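Local coordinates for sporozoite surface protein 2 (Plasmodium vivax, PDB 4HQO) that probably serves as the sporozoite surface receptor for gliding motility, through adhesive von Willebrand factor A and thrombospondin type 1 domains, at residues A[103-108]-A[131-136]; A[138-143]-A[167-172]. The protein carries 4 engineered substitutions. All blocks are in the same frame, centred on the assembly; numbering follows the deposited sequence.

Interaction 1: residues A[103-108]-A[131-136]. Engineered in segment 103-108: Ser104 (natural residue Asn). With MG (magnesium ion), chain E.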
# COMPACT_ATOMS: atom_id res chain seq x y z
N THR A 103 -10.50 -23.58 7.52
CA THR A 103 -10.10 -22.17 7.60
C THR A 103 -8.66 -21.94 7.13
O THR A 103 -7.73 -21.95 7.93
CB THR A 103 -10.24 -21.66 9.04
OG1 THR A 103 -11.49 -22.12 9.58
CG2 THR A 103 -10.18 -20.13 9.10
N SER A 104 -8.49 -21.73 5.82
CA SER A 104 -7.17 -21.53 5.23
C SER A 104 -6.59 -20.14 5.51
O SER A 104 -6.33 -19.35 4.59
CB SER A 104 -7.25 -21.76 3.73
OG SER A 104 -7.53 -23.11 3.44
N MET A 105 -6.37 -19.83 6.78
CA MET A 105 -5.98 -18.46 7.15
C MET A 105 -4.54 -18.15 6.74
O MET A 105 -4.23 -17.06 6.29
CB MET A 105 -6.18 -18.24 8.65
CG MET A 105 -5.81 -16.85 9.12
SD MET A 105 -5.89 -16.68 10.91
CE MET A 105 -7.63 -17.03 11.18
N THR A 106 -3.65 -19.13 6.91
CA THR A 106 -2.25 -18.97 6.54
C THR A 106 -2.13 -18.73 5.04
O THR A 106 -1.38 -17.87 4.60
CB THR A 106 -1.43 -20.22 6.94
OG1 THR A 106 -1.43 -20.35 8.37
CG2 THR A 106 0.02 -20.14 6.40
N ALA A 107 -2.88 -19.49 4.24
CA ALA A 107 -2.85 -19.32 2.79
C ALA A 107 -3.35 -17.94 2.33
O ALA A 107 -2.80 -17.36 1.39
CB ALA A 107 -3.64 -20.45 2.09
N ALA A 108 -4.36 -17.39 2.99
CA ALA A 108 -4.85 -16.06 2.65
C ALA A 108 -3.79 -14.99 2.94
O ALA A 108 -3.54 -14.10 2.13
CB ALA A 108 -6.14 -15.75 3.40
N LEU A 131 -7.84 -8.41 8.70
CA LEU A 131 -8.16 -9.83 8.82
C LEU A 131 -9.46 -10.01 9.60
O LEU A 131 -9.51 -9.71 10.79
CB LEU A 131 -7.00 -10.57 9.51
CG LEU A 131 -7.19 -12.06 9.79
CD1 LEU A 131 -7.28 -12.87 8.50
CD2 LEU A 131 -6.05 -12.57 10.69
N MET A 132 -10.51 -10.48 8.92
CA MET A 132 -11.79 -10.71 9.57
C MET A 132 -11.97 -12.19 9.84
O MET A 132 -12.10 -12.97 8.90
CB MET A 132 -12.95 -10.22 8.69
CG MET A 132 -13.01 -8.73 8.51
SD MET A 132 -14.30 -8.24 7.36
CE MET A 132 -15.71 -9.05 8.04
N THR A 133 -12.01 -12.58 11.12
CA THR A 133 -12.03 -14.00 11.46
C THR A 133 -12.59 -14.26 12.87
O THR A 133 -12.65 -13.34 13.69
CB THR A 133 -10.61 -14.60 11.33
OG1 THR A 133 -10.65 -16.02 11.56
CG2 THR A 133 -9.66 -13.94 12.34
N ASP A 134 -13.01 -15.50 13.13
CA ASP A 134 -13.32 -15.94 14.49
C ASP A 134 -12.07 -16.47 15.20
O ASP A 134 -12.12 -16.84 16.37
CB ASP A 134 -14.43 -17.00 14.50
CG ASP A 134 -14.02 -18.30 13.81
OD1 ASP A 134 -12.86 -18.43 13.34
OD2 ASP A 134 -14.87 -19.21 13.75
N GLY A 135 -10.97 -16.53 14.48
CA GLY A 135 -9.69 -16.84 15.10
C GLY A 135 -9.45 -18.32 15.36
O GLY A 135 -8.80 -18.67 16.34
N VAL A 136 -9.97 -19.17 14.48
CA VAL A 136 -9.73 -20.61 14.55
C VAL A 136 -9.16 -21.11 13.21
O VAL A 136 -9.88 -21.66 12.38
CB VAL A 136 -11.03 -21.39 14.87
CG1 VAL A 136 -10.71 -22.83 15.28
CG2 VAL A 136 -11.81 -20.70 15.98
MG MG E . -13.34 -21.92 10.76
O HOH W 1 -12.47 -19.98 11.19
O HOH W 2 -12.35 -23.27 12.07
O HOH W 3 -14.43 -23.74 10.28
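Leu131, near the end of strand 126-133, meets Met105 through its CD2 methyl, which lies 4.1 Å from Met105 SD. The two side chains cross at about a right angle. Two residues on, Thr133 faces the same way. Met105 is extended through CG and SD and then turns at its last torsion (chi3 -61°), which carries CE over to Thr133. CE sits 3.2 Å from Thr133 OG1 and also touches CB and CG2. Thr133 OG1 is itself anchored by Asp26, and it accepts the N-H of Gly135 in a nearly straight ST turn bond (3.0 Å). This is the metal ion-dependent adhesion site (MIDAS) of the von Willebrand factor A domain. Magnesium is bound here by Thr103 OG1 at 2.2 Å, by Ser28 and Ser30, and by three waters. Asp134 reaches the ion through water: its OD1 lies 2.7 Å from a metal-bound water, probably as its acceptor. The same OD1 takes the N-H of Val136 from above the carboxylate plane, closing an Asx turn. Asp134 OD2 is hydrogen-bonded to Ser30, a ligand of the ion. Gly135 turns the chain at positive phi. Val136 O accepts from a second metal-bound water at 3.0 Å and lies 3.3 Å from Thr103 OG1, a weak contact.

Interaction 2: residues A[138-143]-A[167-172]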
# COMPACT_ATOMS: atom_id res chain seq x y z
N ASN A 138 -6.66 -23.29 10.47
CA ASN A 138 -6.28 -24.69 10.31
C ASN A 138 -4.98 -25.02 11.03
O ASN A 138 -4.79 -26.16 11.44
CB ASN A 138 -6.16 -25.05 8.83
CG ASN A 138 -7.51 -25.15 8.14
OD1 ASN A 138 -8.56 -25.16 8.78
ND2 ASN A 138 -7.49 -25.24 6.81
N SER A 139 -4.10 -24.03 11.17
CA SER A 139 -2.85 -24.19 11.91
C SER A 139 -2.52 -22.92 12.68
O SER A 139 -2.24 -21.89 12.07
CB SER A 139 -1.69 -24.50 10.97
OG SER A 139 -0.49 -24.65 11.70
N LYS A 140 -2.57 -22.98 14.00
CA LYS A 140 -2.33 -21.81 14.83
C LYS A 140 -0.95 -21.22 14.58
O LYS A 140 -0.83 -20.02 14.32
CB LYS A 140 -2.48 -22.12 16.32
CG LYS A 140 -3.93 -22.12 16.80
CD LYS A 140 -4.02 -22.10 18.32
CE LYS A 140 -5.48 -22.12 18.77
NZ LYS A 140 -5.62 -22.04 20.26
N TYR A 141 0.08 -22.04 14.66
CA TYR A 141 1.43 -21.50 14.55
C TYR A 141 1.69 -20.96 13.15
O TYR A 141 2.26 -19.90 13.01
CB TYR A 141 2.51 -22.50 14.94
CG TYR A 141 3.89 -21.88 14.86
CD1 TYR A 141 4.33 -21.01 15.85
CD2 TYR A 141 4.71 -22.11 13.77
CE1 TYR A 141 5.58 -20.42 15.77
CE2 TYR A 141 5.97 -21.52 13.68
CZ TYR A 141 6.40 -20.68 14.69
OH TYR A 141 7.65 -20.10 14.61
N ARG A 142 1.25 -21.69 12.13
CA ARG A 142 1.49 -21.27 10.75
C ARG A 142 0.88 -19.91 10.45
O ARG A 142 1.48 -19.11 9.73
CB ARG A 142 1.02 -22.32 9.74
CG ARG A 142 1.85 -23.61 9.77
CD ARG A 142 1.67 -24.43 8.50
NE ARG A 142 2.05 -23.69 7.31
CZ ARG A 142 2.34 -24.24 6.13
NH1 ARG A 142 2.30 -25.56 5.98
NH2 ARG A 142 2.67 -23.47 5.11
N ALA A 143 -0.30 -19.64 11.01
CA ALA A 143 -0.95 -18.35 10.83
C ALA A 143 -0.21 -17.24 11.58
O ALA A 143 -0.03 -16.14 11.05
CB ALA A 143 -2.44 -18.41 11.24
N ASN A 167 -12.69 -16.89 19.06
CA ASN A 167 -11.55 -17.09 19.95
C ASN A 167 -10.79 -15.78 20.10
O ASN A 167 -9.89 -15.49 19.30
CB ASN A 167 -10.64 -18.20 19.41
CG ASN A 167 -9.54 -18.59 20.38
OD1 ASN A 167 -9.05 -17.77 21.16
ND2 ASN A 167 -9.14 -19.85 20.34
N HIS A 168 -11.14 -15.00 21.11
CA HIS A 168 -10.55 -13.68 21.30
C HIS A 168 -9.08 -13.77 21.69
O HIS A 168 -8.30 -12.87 21.39
CB HIS A 168 -11.32 -12.88 22.36
CG HIS A 168 -12.72 -12.56 21.96
ND1 HIS A 168 -13.02 -11.76 20.88
CD2 HIS A 168 -13.91 -12.93 22.49
CE1 HIS A 168 -14.33 -11.65 20.76
NE2 HIS A 168 -14.90 -12.35 21.73
N GLN A 169 -8.72 -14.85 22.38
CA GLN A 169 -7.33 -15.06 22.78
C GLN A 169 -6.42 -15.14 21.54
O GLN A 169 -5.40 -14.46 21.47
CB GLN A 169 -7.19 -16.32 23.65
CG GLN A 169 -5.77 -16.62 24.13
CD GLN A 169 -4.93 -17.38 23.10
OE1 GLN A 169 -5.45 -18.21 22.35
NE2 GLN A 169 -3.64 -17.08 23.05
N PHE A 170 -6.80 -15.96 20.57
CA PHE A 170 -5.98 -16.08 19.37
C PHE A 170 -6.01 -14.81 18.52
O PHE A 170 -4.98 -14.40 17.98
CB PHE A 170 -6.39 -17.28 18.50
CG PHE A 170 -5.53 -17.42 17.26
CD1 PHE A 170 -4.32 -18.08 17.32
CD2 PHE A 170 -5.92 -16.83 16.06
CE1 PHE A 170 -3.51 -18.18 16.20
CE2 PHE A 170 -5.11 -16.93 14.93
CZ PHE A 170 -3.91 -17.62 15.01
N ASN A 171 -7.19 -14.21 18.37
CA ASN A 171 -7.31 -12.97 17.61
C ASN A 171 -6.41 -11.87 18.17
O ASN A 171 -5.76 -11.16 17.41
CB ASN A 171 -8.76 -12.47 17.55
CG ASN A 171 -9.58 -13.17 16.47
OD1 ASN A 171 -9.03 -13.86 15.61
ND2 ASN A 171 -10.89 -12.98 16.51
N ARG A 172 -6.38 -11.75 19.49
CA ARG A 172 -5.54 -10.76 20.15
C ARG A 172 -4.07 -11.10 19.95
O ARG A 172 -3.23 -10.22 19.77
CB ARG A 172 -5.86 -10.68 21.64
CG ARG A 172 -7.18 -10.00 21.99
CD ARG A 172 -7.39 -9.91 23.49
NE ARG A 172 -7.10 -8.57 24.00
CZ ARG A 172 -6.00 -8.25 24.68
NH1 ARG A 172 -5.08 -9.16 24.95
NH2 ARG A 172 -5.83 -7.00 25.10
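Segments 138-143 and 167-172 are both helix starts, and their backbones come closest at Lys140 and Phe170, whose CA atoms are 8.2 Å apart. In the alpha/beta fold of the von Willebrand factor A domain, these are the first turns of helices 140-152 and 168-175, two helices that follow successive parallel strands of the central sheet. Each helix has a polar N-cap. Asn167 OD1 accepts the N-H of Phe170 at 2.9 Å, with the donor above the carbonyl plane. Ser139 OG receives the N-H of Arg142 in a weak bond of 3.5 Å.

Between the helices the contact is largely apolar. Phe170 carries it. Its CG is anti to its own backbone N (chi1 -179°), and the ring extends toward helix 140-152. Ala143 CB meets the ring at its edge, 4.1 Å from Phe170 CZ. The carbonyl oxygen of Lys140 also lies near the ring plane, 3.8 Å from Phe170 CE1. Pro137 and Met105 touch the ring as well, tying it to the neighbouring loop and to helix 105-117.

Lys140 flanks the ring with its aliphatic chain. It runs past Phe170 in the opposite direction, with CG 4.0 Å from Phe170 CE1 and CD close to CD1. Beyond CG the chain is fully extended, which takes the ammonium group past the ring to the start of the other helix. There the lysine side chain crosses that of Asn167 at about a right angle, with Lys140 NZ 4.1 Å from Asn167 ND2 and 4.4 Å from Gln169 OE1.

Overall arrangement
Interactions 1 and 2 lie side by side at the metal-binding end of the von Willebrand factor A domain, with centres about 8 Å apart. They come in series along the chain: strand 126-133 of interaction 1 is followed by helix 140-152 of interaction 2. Two probable hydrogen bonds of 2.8 Å join them, Thr103 N with Asn138 OD1 and Asp134 O with Asn167 N. Helices 105-117 and 140-152 also pack together, with Met105 and Thr106 on Ala143. The loop carrying Thr103 is thus joined directly to the residues just before helix 140-152, and the loop after strand 126-133 to the N-cap of helix 168-175.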